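Local coordinates for importin subunit beta-1 (PDB 5OWU), which carries proteins into the nucleus by partnering with importin alpha, the adaptor that recognises classical nuclear localization signals in cargo, at residues Ala183-Ala188 with Arg222-Gln227; Cys230-Ala235 with Ala242-Cys247; Thr526-Ala531 with Leu580-Arg585. All coordinates share one frame; numbering follows the deposited sequence. Where two conformers were deposited one is given.

In the fold
Contact 2 joins the two helices of HEAT 6, whereas contact 1 (HEAT 5 to HEAT 6) and contact 3 (HEAT 12 to HEAT 13) join one repeat to the next. Contacts 1 and 2 share helix 219-233 and their centres lie about 11 Å apart; contact 3 sits across the chain's centre, its own centre about 59 Å from that of contact 1 and about 52 Å from that of contact 2. No hydrogen bond spans any of the three. The first two are buried, one through branched and aromatic groups, the other through small residues and a ring face; contact 3 is partly buried, with a glutamate at its margin.

Contact 1 (Ala183-Ala188 with Arg222-Gln227); sequences AIVQGA and RNYLMQ
V185 meets Y224 and L225 in a buried, purely apolar contact between consecutive HEAT repeats: helix 177-188 belongs to HEAT 5 and helix 219-233 to HEAT 6. The helices stand only moderately close, with V185 CA 7.6 Å from L225 CA, and a single valine spans the gap by using both of its methyl groups. V185 CG1 reaches Y224 CE2 at 3.7 Å, at an oblique angle to the ring. The two side chains run antiparallel past one another, and V185 CG1 lies 4.2 Å from Y224 OH. The second branch serves the other neighbour, V185 CG2 lying 3.7 Å from L225 CD1.

Torsions explain how two residues that start out beside the interface both reach the valine. Y224 carries its CG opposite the backbone N (chi1 178°), and L225 does the same (chi1 -176°), which extends each group across to helix 177-188. L225 also touches L205 of helix 195-208, and in this way helps tie helix 219-233 to the second helix of HEAT 5. Y224, by contrast, meets the chain of another protein, where its ring meets an aromatic side chain with the planes at about 65°; V185 packs against an aromatic side chain of that chain too. One small seam thus joins the repeats and contributes to the surface that meets the other protein, consistent with the inter-repeat sites through which importin beta proteins recognise nucleoporins on the outer surface of the HEAT solenoid.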
ATOM      1  N   ALA A 183       6.164 -25.543  22.125  1.00 28.67           N
ATOM      2  CA  ALA A 183       7.224 -24.701  22.653  1.00 35.20           C
ATOM      3  C   ALA A 183       6.699 -23.296  22.918  1.00 31.71           C
ATOM      4  O   ALA A 183       7.023 -22.686  23.945  1.00 31.30           O
ATOM      5  CB  ALA A 183       8.410 -24.686  21.685  1.00 31.07           C
ATOM      6  N   ILE A 184       5.837 -22.789  22.038  1.00 33.08           N
ATOM      7  CA  ILE A 184       5.412 -21.402  22.176  1.00 32.52           C
ATOM      8  C   ILE A 184       4.418 -21.263  23.319  1.00 32.31           C
ATOM      9  O   ILE A 184       4.583 -20.417  24.208  1.00 32.17           O
ATOM     10  CB  ILE A 184       4.832 -20.879  20.848  1.00 30.33           C
ATOM     11  CG1 ILE A 184       5.963 -20.658  19.838  1.00 26.62           C
ATOM     12  CG2 ILE A 184       4.042 -19.577  21.070  1.00 38.65           C
ATOM     13  CD1 ILE A 184       5.501 -20.212  18.477  1.00 30.76           C
ATOM     14  N   VAL A 185       3.381 -22.102  23.323  1.00 38.60           N
ATOM     15  CA  VAL A 185       2.320 -21.957  24.317  1.00 32.84           C
ATOM     16  C   VAL A 185       2.863 -22.217  25.713  1.00 36.01           C
ATOM     17  O   VAL A 185       2.391 -21.622  26.689  1.00 39.48           O
ATOM     18  CB  VAL A 185       1.140 -22.882  23.965  1.00 40.53           C
ATOM     19  CG1 VAL A 185       0.054 -22.823  25.035  1.00 48.86           C
ATOM     20  CG2 VAL A 185       0.568 -22.489  22.609  1.00 32.86           C
ATOM     21  N   GLN A 186       3.887 -23.067  25.830  1.00 36.02           N
ATOM     22  CA  GLN A 186       4.535 -23.269  27.123  1.00 33.49           C
ATOM     23  C   GLN A 186       5.019 -21.949  27.707  1.00 42.23           C
ATOM     24  O   GLN A 186       4.890 -21.709  28.912  1.00 40.54           O
ATOM     25  CB  GLN A 186       5.697 -24.258  26.990  1.00 37.25           C
ATOM     26  CG  GLN A 186       5.261 -25.715  27.054  1.00 41.20           C
ATOM     27  CD  GLN A 186       6.397 -26.720  26.906  1.00 42.72           C
ATOM     28  OE1 GLN A 186       6.159 -27.929  26.945  1.00 35.90           O
ATOM     29  NE2 GLN A 186       7.628 -26.236  26.735  1.00 40.13           N
ATOM     30  N   GLY A 187       5.567 -21.067  26.869  1.00 32.71           N
ATOM     31  CA  GLY A 187       5.989 -19.774  27.368  1.00 31.00           C
ATOM     32  C   GLY A 187       4.865 -18.774  27.552  1.00 32.14           C
ATOM     33  O   GLY A 187       5.035 -17.804  28.297  1.00 34.60           O
ATOM     34  N   ALA A 188       3.719 -18.986  26.901  1.00 32.93           N
ATOM     35  CA  ALA A 188       2.653 -17.989  26.914  1.00 30.32           C
ATOM     36  C   ALA A 188       1.698 -18.142  28.086  1.00 47.67           C
ATOM     37  O   ALA A 188       1.113 -17.149  28.528  1.00 42.01           O
ATOM     38  CB  ALA A 188       1.842 -18.056  25.617  1.00 31.72           C
ATOM     39  N   ARG A 222      -7.627 -26.019  18.953  1.00 44.23           N
ATOM     40  CA  ARG A 222      -8.118 -24.658  18.749  1.00 50.67           C
ATOM     41  C   ARG A 222      -8.693 -24.089  20.043  1.00 40.38           C
ATOM     42  O   ARG A 222      -8.395 -22.952  20.429  1.00 35.15           O
ATOM     43  CB  ARG A 222      -9.165 -24.661  17.632  1.00 48.96           C
ATOM     44  CG  ARG A 222      -9.637 -23.290  17.191  1.00 48.49           C
ATOM     45  CD  ARG A 222     -10.673 -23.380  16.074  1.00 50.49           C
ATOM     46  NE  ARG A 222     -11.797 -24.271  16.390  1.00 47.47           N
ATOM     47  CZ  ARG A 222     -12.173 -25.332  15.669  1.00 54.22           C
ATOM     48  NH1 ARG A 222     -11.539 -25.673  14.557  1.00 57.16           N
ATOM     49  NH2 ARG A 222     -13.209 -26.059  16.060  1.00 66.46           N
ATOM     50  N   ASN A 223      -9.525 -24.876  20.726  1.00 36.36           N
ATOM     51  CA  ASN A 223     -10.101 -24.442  21.993  1.00 46.12           C
ATOM     52  C   ASN A 223      -9.008 -24.098  22.992  1.00 37.59           C
ATOM     53  O   ASN A 223      -9.035 -23.029  23.613  1.00 39.51           O
ATOM     54  CB  ASN A 223     -11.018 -25.529  22.568  1.00 38.80           C
ATOM     55  CG  ASN A 223     -12.351 -25.631  21.835  1.00 40.48           C
ATOM     56  OD1 ASN A 223     -12.725 -24.743  21.078  1.00 44.96           O
ATOM     57  ND2 ASN A 223     -13.076 -26.722  22.071  1.00 43.16           N
ATOM     58  N   TYR A 224      -8.029 -24.994  23.165  1.00 33.50           N
ATOM     59  CA  TYR A 224      -6.991 -24.740  24.160  1.00 36.35           C
ATOM     60  C   TYR A 224      -6.182 -23.493  23.817  1.00 37.47           C
ATOM     61  O   TYR A 224      -5.915 -22.651  24.686  1.00 34.99           O
ATOM     62  CB  TYR A 224      -6.062 -25.949  24.281  1.00 46.51           C
ATOM     63  CG  TYR A 224      -4.930 -25.730  25.259  1.00 42.78           C
ATOM     64  CD1 TYR A 224      -5.169 -25.695  26.624  1.00 50.54           C
ATOM     65  CD2 TYR A 224      -3.622 -25.555  24.819  1.00 41.23           C
ATOM     66  CE1 TYR A 224      -4.144 -25.494  27.525  1.00 62.36           C
ATOM     67  CE2 TYR A 224      -2.590 -25.352  25.716  1.00 43.47           C
ATOM     68  CZ  TYR A 224      -2.856 -25.321  27.069  1.00 52.51           C
ATOM     69  OH  TYR A 224      -1.835 -25.123  27.971  1.00 58.51           O
ATOM     70  N   LEU A 225      -5.772 -23.361  22.555  1.00 32.21           N
ATOM     71  CA  LEU A 225      -5.004 -22.186  22.150  1.00 31.29           C
ATOM     72  C   LEU A 225      -5.791 -20.898  22.393  1.00 35.69           C
ATOM     73  O   LEU A 225      -5.252 -19.915  22.919  1.00 40.65           O
ATOM     74  CB  LEU A 225      -4.608 -22.300  20.680  1.00 35.33           C
ATOM     75  CG  LEU A 225      -3.722 -21.156  20.166  1.00 34.93           C
ATOM     76  CD1 LEU A 225      -2.478 -21.015  21.026  1.00 45.32           C
ATOM     77  CD2 LEU A 225      -3.323 -21.352  18.718  1.00 51.18           C
ATOM     78  N   MET A 226      -7.067 -20.878  21.996  1.00 37.38           N
ATOM     79  CA  MET A 226      -7.875 -19.677  22.203  1.00 43.93           C
ATOM     80  C   MET A 226      -8.033 -19.373  23.686  1.00 35.44           C
ATOM     81  O   MET A 226      -8.012 -18.207  24.096  1.00 36.54           O
ATOM     82  CB  MET A 226      -9.246 -19.838  21.541  1.00 39.68           C
ATOM     83  CG  MET A 226      -9.196 -19.811  20.010  1.00 36.55           C
ATOM     84  SD  MET A 226      -8.533 -18.253  19.403  1.00 34.93           S
ATOM     85  CE  MET A 226      -9.926 -17.154  19.691  1.00 42.16           C
ATOM     86  N   GLN A 227      -8.188 -20.412  24.505  1.00 36.22           N
ATOM     87  CA  GLN A 227      -8.241 -20.220  25.948  1.00 44.73           C
ATOM     88  C   GLN A 227      -6.980 -19.530  26.453  1.00 38.74           C
ATOM     89  O   GLN A 227      -7.052 -18.574  27.236  1.00 39.61           O
ATOM     90  CB  GLN A 227      -8.445 -21.569  26.643  1.00 45.85           C
ATOM     91  CG  GLN A 227      -8.416 -21.495  28.162  1.00 47.30           C
ATOM     92  CD  GLN A 227      -8.861 -22.793  28.821  1.00 55.45           C
ATOM     93  OE1 GLN A 227      -9.517 -23.630  28.201  1.00 53.74           O
ATOM     94  NE2 GLN A 227      -8.494 -22.965  30.085  1.00 60.52           N
TER

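Contact 2 (Cys230-Ala235 with Ala242-Cys247); sequences CEATQA and AAAFGC
T233 holds OG1 between its backbone N and carbonyl carbon (chi1 67°), a rotamer that turns the hydroxyl back to its own helix and sends CG2 across to A244 and F245. F245 has a less usual first torsion, -95°, and its ring swings beneath the threonine. The methyl T233 CG2 then sits over one face of the ring, 4.3 Å from the F245 centroid and displaced toward the rim, a CH-pi contact; T233 CB adds to it at 3.8 Å from F245 CE2.

Beside this pair the backbones come close, T233 CA being 5.1 Å from A244 CA. Small residues make that possible. A232 CB and A244 CB touch at 3.5 Å, a notably close methyl-methyl contact, and A244 CB also packs against T233 N and CG2. This is the helical hairpin of a HEAT repeat seen near its turn: helix 219-233 ends, the chain reverses, and helix 238-255 runs back along it, both within HEAT 6.

The hydroxyl of T233 is used within its own helix end. T233 OG1 donates to C230 O, in the carbonyl plane on a lone pair, at a modelled 2.5 Å that is unusually short and uncertain. The same T233 OG1 accepts from Q234 NE2 at 2.9 Å with an N-H...O angle of 162°. C230 O takes a second bond from Q234 N. With an alanine here, the F245 face would probably lose its methyl cover and the Q234 amide, left without its acceptor, would be set free to turn. Around the pair, L248 of helix 238-255 touches T233, F245 continues onto M285 and T271, and E231 forms a salt bridge with R198 of the preceding repeat.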
ATOM      1  N   CYS A 230      -6.929 -15.786  25.250  1.00 28.92           N
ATOM      2  CA  CYS A 230      -7.877 -14.950  25.991  1.00 38.08           C
ATOM      3  C   CYS A 230      -7.399 -14.715  27.419  1.00 41.90           C
ATOM      4  O   CYS A 230      -7.382 -13.571  27.916  1.00 42.11           O
ATOM      5  CB  CYS A 230      -9.254 -15.606  25.991  1.00 33.81           C
ATOM      6  SG  CYS A 230     -10.012 -15.667  24.359  1.00 41.26           S
ATOM      7  N   GLU A 231      -7.013 -15.796  28.101  1.00 42.98           N
ATOM      8  CA  GLU A 231      -6.392 -15.690  29.409  1.00 46.85           C
ATOM      9  C   GLU A 231      -5.342 -14.589  29.368  1.00 47.65           C
ATOM     10  O   GLU A 231      -5.297 -13.736  30.260  1.00 45.11           O
ATOM     11  CB  GLU A 231      -5.778 -17.037  29.816  1.00 47.59           C
ATOM     12  CG  GLU A 231      -5.327 -17.118  31.270  1.00 57.41           C
ATOM     13  CD  GLU A 231      -4.254 -16.094  31.620  1.00 62.54           C
ATOM     14  OE1 GLU A 231      -4.432 -15.345  32.605  1.00 53.94           O
ATOM     15  OE2 GLU A 231      -3.234 -16.030  30.900  1.00 69.69           O
ATOM     16  N   ALA A 232      -4.512 -14.579  28.322  1.00 38.89           N
ATOM     17  CA  ALA A 232      -3.459 -13.572  28.245  1.00 42.80           C
ATOM     18  C   ALA A 232      -4.025 -12.169  28.058  1.00 40.95           C
ATOM     19  O   ALA A 232      -3.451 -11.203  28.574  1.00 36.52           O
ATOM     20  CB  ALA A 232      -2.481 -13.900  27.115  1.00 40.73           C
ATOM     21  N   THR A 233      -5.133 -12.021  27.325  1.00 39.96           N
ATOM     22  CA  THR A 233      -5.713 -10.690  27.177  1.00 40.05           C
ATOM     23  C   THR A 233      -6.243 -10.155  28.495  1.00 47.89           C
ATOM     24  O   THR A 233      -6.381  -8.937  28.642  1.00 51.89           O
ATOM     25  CB  THR A 233      -6.862 -10.674  26.169  1.00 44.76           C
ATOM     26  OG1 THR A 233      -7.954 -11.444  26.678  1.00 39.86           O
ATOM     27  CG2 THR A 233      -6.417 -11.211  24.816  1.00 43.44           C
ATOM     28  N   GLN A 234      -6.562 -11.029  29.446  1.00 50.88           N
ATOM     29  CA  GLN A 234      -6.987 -10.570  30.766  1.00 51.53           C
ATOM     30  C   GLN A 234      -5.836 -10.471  31.771  1.00 57.61           C
ATOM     31  O   GLN A 234      -6.089 -10.241  32.957  1.00 51.42           O
ATOM     32  CB  GLN A 234      -8.077 -11.491  31.315  1.00 41.25           C
ATOM     33  CG  GLN A 234      -9.209 -11.757  30.324  1.00 48.09           C
ATOM     34  CD  GLN A 234      -9.884 -10.483  29.857  1.00 55.36           C
ATOM     35  OE1 GLN A 234     -10.500  -9.771  30.648  1.00 62.58           O
ATOM     36  NE2 GLN A 234      -9.765 -10.185  28.564  1.00 56.48           N
ATOM     37  N   ALA A 235      -4.586 -10.612  31.330  1.00 53.45           N
ATOM     38  CA  ALA A 235      -3.455 -10.538  32.250  1.00 48.66           C
ATOM     39  C   ALA A 235      -3.304  -9.130  32.823  1.00 49.48           C
ATOM     40  O   ALA A 235      -3.761  -8.139  32.247  1.00 47.29           O
ATOM     41  CB  ALA A 235      -2.159 -10.952  31.553  1.00 53.93           C
ATOM     42  N   ALA A 242      -1.359  -6.262  25.393  1.00 36.84           N
ATOM     43  CA  ALA A 242      -1.180  -5.764  24.032  1.00 41.31           C
ATOM     44  C   ALA A 242      -0.753  -6.887  23.092  1.00 39.18           C
ATOM     45  O   ALA A 242      -1.307  -7.046  21.996  1.00 41.06           O
ATOM     46  CB  ALA A 242      -0.157  -4.625  24.020  1.00 44.76           C
ATOM     47  N   ALA A 243       0.224  -7.689  23.514  1.00 33.59           N
ATOM     48  CA  ALA A 243       0.663  -8.806  22.684  1.00 29.59           C
ATOM     49  C   ALA A 243      -0.474  -9.791  22.432  1.00 33.33           C
ATOM     50  O   ALA A 243      -0.676 -10.254  21.298  1.00 37.77           O
ATOM     51  CB  ALA A 243       1.848  -9.503  23.352  1.00 30.42           C
ATOM     52  N   ALA A 244      -1.235 -10.119  23.478  1.00 33.99           N
ATOM     53  CA  ALA A 244      -2.313 -11.084  23.329  1.00 36.09           C
ATOM     54  C   ALA A 244      -3.383 -10.571  22.371  1.00 41.45           C
ATOM     55  O   ALA A 244      -3.930 -11.339  21.572  1.00 34.02           O
ATOM     56  CB  ALA A 244      -2.914 -11.412  24.696  1.00 42.73           C
ATOM     57  N   PHE A 245      -3.688  -9.273  22.431  1.00 31.22           N
ATOM     58  CA  PHE A 245      -4.659  -8.694  21.507  1.00 35.94           C
ATOM     59  C   PHE A 245      -4.124  -8.658  20.080  1.00 28.37           C
ATOM     60  O   PHE A 245      -4.892  -8.850  19.132  1.00 37.93           O
ATOM     61  CB  PHE A 245      -5.067  -7.292  21.972  1.00 39.80           C
ATOM     62  CG  PHE A 245      -6.330  -7.275  22.787  1.00 36.96           C
ATOM     63  CD1 PHE A 245      -7.562  -7.404  22.172  1.00 37.91           C
ATOM     64  CD2 PHE A 245      -6.286  -7.137  24.166  1.00 33.59           C
ATOM     65  CE1 PHE A 245      -8.733  -7.396  22.920  1.00 40.91           C
ATOM     66  CE2 PHE A 245      -7.453  -7.128  24.919  1.00 41.28           C
ATOM     67  CZ  PHE A 245      -8.674  -7.256  24.295  1.00 39.50           C
ATOM     68  N   GLY A 246      -2.822  -8.433  19.895  1.00 33.89           N
ATOM     69  CA  GLY A 246      -2.247  -8.614  18.568  1.00 43.15           C
ATOM     70  C   GLY A 246      -2.513 -10.010  18.034  1.00 38.57           C
ATOM     71  O   GLY A 246      -2.937 -10.191  16.882  1.00 37.72           O
ATOM     72  N   CYS A 247      -2.293 -11.016  18.885  1.00 37.08           N
ATOM     73  CA  CYS A 247      -2.610 -12.396  18.517  0.81 32.01           C
ATOM     74  C   CYS A 247      -4.071 -12.551  18.146  1.00 29.41           C
ATOM     75  O   CYS A 247      -4.410 -13.144  17.116  1.00 34.09           O
ATOM     76  CB  CYS A 247      -2.294 -13.338  19.670  0.81 45.72           C
ATOM     77  SG  CYS A 247      -0.624 -13.834  19.720  0.81 39.44           S
TER

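Contact 3 (Thr526-Ala531 with Leu580-Arg585); sequences TMVEYA and LAAVIR
V528 packs against A582 and V583, and its two methyl groups divide the work. V528 CG1, opposite the backbone N (chi1 171°), reaches the backbone of helix 563-586, 3.7 Å from A582 O, and lies 4.2 Å from A582 CB. V528 CG2 meets V583 CG2 at 3.9 Å, the two valine side chains crossing at about a right angle. At the more exposed margin, the carboxylate of E529 swings toward the same alanine, with E529 OE2 4.5 Å from A582 CB; this is a distant carboxylate-to-methyl approach that makes no bond. The small methyl of A582 is approached by both V528 and E529, from directions roughly at right angles, and the join rests on contact between compact groups.

The spacing follows from the backbones. The axes of the segments pass 9.4 Å apart and their directions differ by only 11°, so these helical segments run nearly parallel, with V528 CA 6.5 Å from V583 CA. Helix 536-553 adds to the packing: I542 touches V528, and S543 touches V583.

Farther out, polar bonds also link the neighbouring helix ends. K586 NZ, from the residue following R585, donates to V528 O and A531 O, so a lysine of one repeat grips carbonyls at the C-terminal end of the other repeat's helix, where a positive charge would probably be favoured. R585 continues the chain of links with a salt bridge to D665. Second helices of HEAT 12 and HEAT 13, their contacting segments nearly parallel and stacked side by side through small apolar residues, are characteristic of the alpha-solenoid formed by successive HEAT repeats in the importin beta family.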
ATOM      1  N   THR A 526      -8.231  20.758  -8.908  1.00 26.83           N
ATOM      2  CA  THR A 526      -9.586  20.256  -9.103  1.00 24.50           C
ATOM      3  C   THR A 526     -10.434  21.284  -9.842  1.00 30.08           C
ATOM      4  O   THR A 526     -11.130  20.949 -10.811  1.00 27.67           O
ATOM      5  CB  THR A 526     -10.208  19.897  -7.746  1.00 28.09           C
ATOM      6  OG1 THR A 526      -9.481  18.814  -7.156  1.00 28.17           O
ATOM      7  CG2 THR A 526     -11.662  19.491  -7.892  1.00 25.37           C
ATOM      8  N   MET A 527     -10.361  22.560  -9.426  1.00 25.34           N
ATOM      9  CA  MET A 527     -11.198  23.558 -10.084  1.00 24.88           C
ATOM     10  C   MET A 527     -10.892  23.588 -11.571  1.00 29.66           C
ATOM     11  O   MET A 527     -11.801  23.699 -12.407  1.00 25.50           O
ATOM     12  CB  MET A 527     -10.986  24.948  -9.484  1.00 26.30           C
ATOM     13  CG  MET A 527     -11.200  25.054  -7.996  1.00 25.44           C
ATOM     14  SD  MET A 527     -12.782  24.408  -7.478  1.00 30.53           S
ATOM     15  CE  MET A 527     -13.897  25.737  -7.932  1.00 33.89           C
ATOM     16  N   VAL A 528      -9.611  23.466 -11.919  1.00 29.19           N
ATOM     17  CA  VAL A 528      -9.235  23.497 -13.323  1.00 29.63           C
ATOM     18  C   VAL A 528      -9.828  22.296 -14.036  1.00 32.59           C
ATOM     19  O   VAL A 528     -10.462  22.422 -15.090  1.00 30.31           O
ATOM     20  CB  VAL A 528      -7.705  23.534 -13.472  1.00 34.55           C
ATOM     21  CG1 VAL A 528      -7.303  23.346 -14.941  1.00 29.02           C
ATOM     22  CG2 VAL A 528      -7.161  24.831 -12.939  1.00 29.13           C
ATOM     23  N   GLU A 529      -9.677  21.119 -13.437  1.00 28.89           N
ATOM     24  CA  GLU A 529      -9.977  19.898 -14.168  1.00 29.77           C
ATOM     25  C   GLU A 529     -11.474  19.737 -14.397  1.00 31.43           C
ATOM     26  O   GLU A 529     -11.881  19.144 -15.399  1.00 27.55           O
ATOM     27  CB  GLU A 529      -9.366  18.717 -13.421  1.00 38.62           C
ATOM     28  CG  GLU A 529      -7.821  18.759 -13.506  1.00 43.92           C
ATOM     29  CD  GLU A 529      -7.120  17.725 -12.646  1.00 49.12           C
ATOM     30  OE1 GLU A 529      -7.696  17.303 -11.618  1.00 45.75           O
ATOM     31  OE2 GLU A 529      -5.978  17.346 -12.999  1.00 48.26           O
ATOM     32  N   TYR A 530     -12.306  20.312 -13.529  1.00 31.72           N
ATOM     33  CA  TYR A 530     -13.749  20.252 -13.704  1.00 24.90           C
ATOM     34  C   TYR A 530     -14.338  21.505 -14.339  1.00 24.07           C
ATOM     35  O   TYR A 530     -15.559  21.580 -14.496  1.00 27.63           O
ATOM     36  CB  TYR A 530     -14.429  19.988 -12.356  1.00 29.64           C
ATOM     37  CG  TYR A 530     -14.275  18.555 -11.895  1.00 28.05           C
ATOM     38  CD1 TYR A 530     -13.174  18.156 -11.148  1.00 30.45           C
ATOM     39  CD2 TYR A 530     -15.225  17.600 -12.229  1.00 35.31           C
ATOM     40  CE1 TYR A 530     -13.030  16.838 -10.735  1.00 31.05           C
ATOM     41  CE2 TYR A 530     -15.089  16.283 -11.824  1.00 42.65           C
ATOM     42  CZ  TYR A 530     -13.995  15.910 -11.075  1.00 34.82           C
ATOM     43  OH  TYR A 530     -13.873  14.604 -10.668  1.00 41.78           O
ATOM     44  N   ALA A 531     -13.518  22.483 -14.722  1.00 30.52           N
ATOM     45  CA  ALA A 531     -14.068  23.727 -15.252  1.00 29.38           C
ATOM     46  C   ALA A 531     -14.794  23.471 -16.565  1.00 30.74           C
ATOM     47  O   ALA A 531     -14.382  22.634 -17.369  1.00 30.36           O
ATOM     48  CB  ALA A 531     -12.969  24.771 -15.450  1.00 29.46           C
ATOM     49  N   LEU A 580      -0.028  24.670 -12.740  1.00 27.83           N
ATOM     50  CA  LEU A 580       0.286  25.241 -14.047  1.00 33.26           C
ATOM     51  C   LEU A 580       0.233  24.179 -15.134  1.00 25.14           C
ATOM     52  O   LEU A 580      -0.277  24.425 -16.232  1.00 30.83           O
ATOM     53  CB  LEU A 580       1.665  25.904 -14.004  1.00 32.74           C
ATOM     54  CG  LEU A 580       2.211  26.511 -15.302  1.00 38.67           C
ATOM     55  CD1 LEU A 580       1.277  27.573 -15.855  1.00 37.72           C
ATOM     56  CD2 LEU A 580       3.598  27.099 -15.060  1.00 30.71           C
ATOM     57  N   ALA A 581       0.751  22.985 -14.847  1.00 26.81           N
ATOM     58  CA  ALA A 581       0.649  21.898 -15.810  1.00 28.32           C
ATOM     59  C   ALA A 581      -0.808  21.583 -16.108  1.00 32.73           C
ATOM     60  O   ALA A 581      -1.184  21.391 -17.275  1.00 30.16           O
ATOM     61  CB  ALA A 581       1.377  20.659 -15.291  1.00 30.85           C
ATOM     62  N   ALA A 582      -1.655  21.546 -15.067  1.00 33.32           N
ATOM     63  CA  ALA A 582      -3.076  21.291 -15.311  1.00 34.51           C
ATOM     64  C   ALA A 582      -3.702  22.397 -16.160  1.00 30.46           C
ATOM     65  O   ALA A 582      -4.517  22.123 -17.050  1.00 29.24           O
ATOM     66  CB  ALA A 582      -3.832  21.139 -13.988  1.00 32.94           C
ATOM     67  N   VAL A 583      -3.339  23.654 -15.894  1.00 28.41           N
ATOM     68  CA  VAL A 583      -3.869  24.776 -16.667  1.00 28.34           C
ATOM     69  C   VAL A 583      -3.470  24.639 -18.134  1.00 30.76           C
ATOM     70  O   VAL A 583      -4.295  24.792 -19.042  1.00 30.35           O
ATOM     71  CB  VAL A 583      -3.377  26.111 -16.073  1.00 30.57           C
ATOM     72  CG1 VAL A 583      -3.643  27.282 -17.021  1.00 34.87           C
ATOM     73  CG2 VAL A 583      -4.047  26.373 -14.733  1.00 37.50           C
ATOM     74  N   ILE A 584      -2.198  24.335 -18.380  1.00 33.94           N
ATOM     75  CA  ILE A 584      -1.701  24.239 -19.752  1.00 27.45           C
ATOM     76  C   ILE A 584      -2.436  23.133 -20.496  1.00 37.84           C
ATOM     77  O   ILE A 584      -2.883  23.313 -21.634  1.00 37.46           O
ATOM     78  CB  ILE A 584      -0.182  24.005 -19.748  1.00 33.36           C
ATOM     79  CG1 ILE A 584       0.537  25.265 -19.268  1.00 34.62           C
ATOM     80  CG2 ILE A 584       0.317  23.572 -21.144  1.00 34.98           C
ATOM     81  CD1 ILE A 584       1.981  25.033 -18.850  1.00 35.43           C
ATOM     82  N   ARG A 585      -2.587  21.973 -19.856  1.00 30.61           N
ATOM     83  CA  ARG A 585      -3.263  20.868 -20.526  1.00 37.24           C
ATOM     84  C   ARG A 585      -4.741  21.162 -20.755  1.00 42.42           C
ATOM     85  O   ARG A 585      -5.306  20.747 -21.772  1.00 39.76           O
ATOM     86  CB  ARG A 585      -3.096  19.582 -19.718  1.00 41.68           C
ATOM     87  CG  ARG A 585      -1.734  18.952 -19.886  1.00 34.82           C
ATOM     88  CD  ARG A 585      -1.779  17.459 -19.626  1.00 39.46           C
ATOM     89  NE  ARG A 585      -0.444  16.940 -19.351  1.00 44.42           N
ATOM     90  CZ  ARG A 585       0.361  16.397 -20.258  1.00 44.05           C
ATOM     91  NH1 ARG A 585      -0.028  16.274 -21.517  1.00 45.21           N
ATOM     92  NH2 ARG A 585       1.560  15.967 -19.894  1.00 45.95           N
TER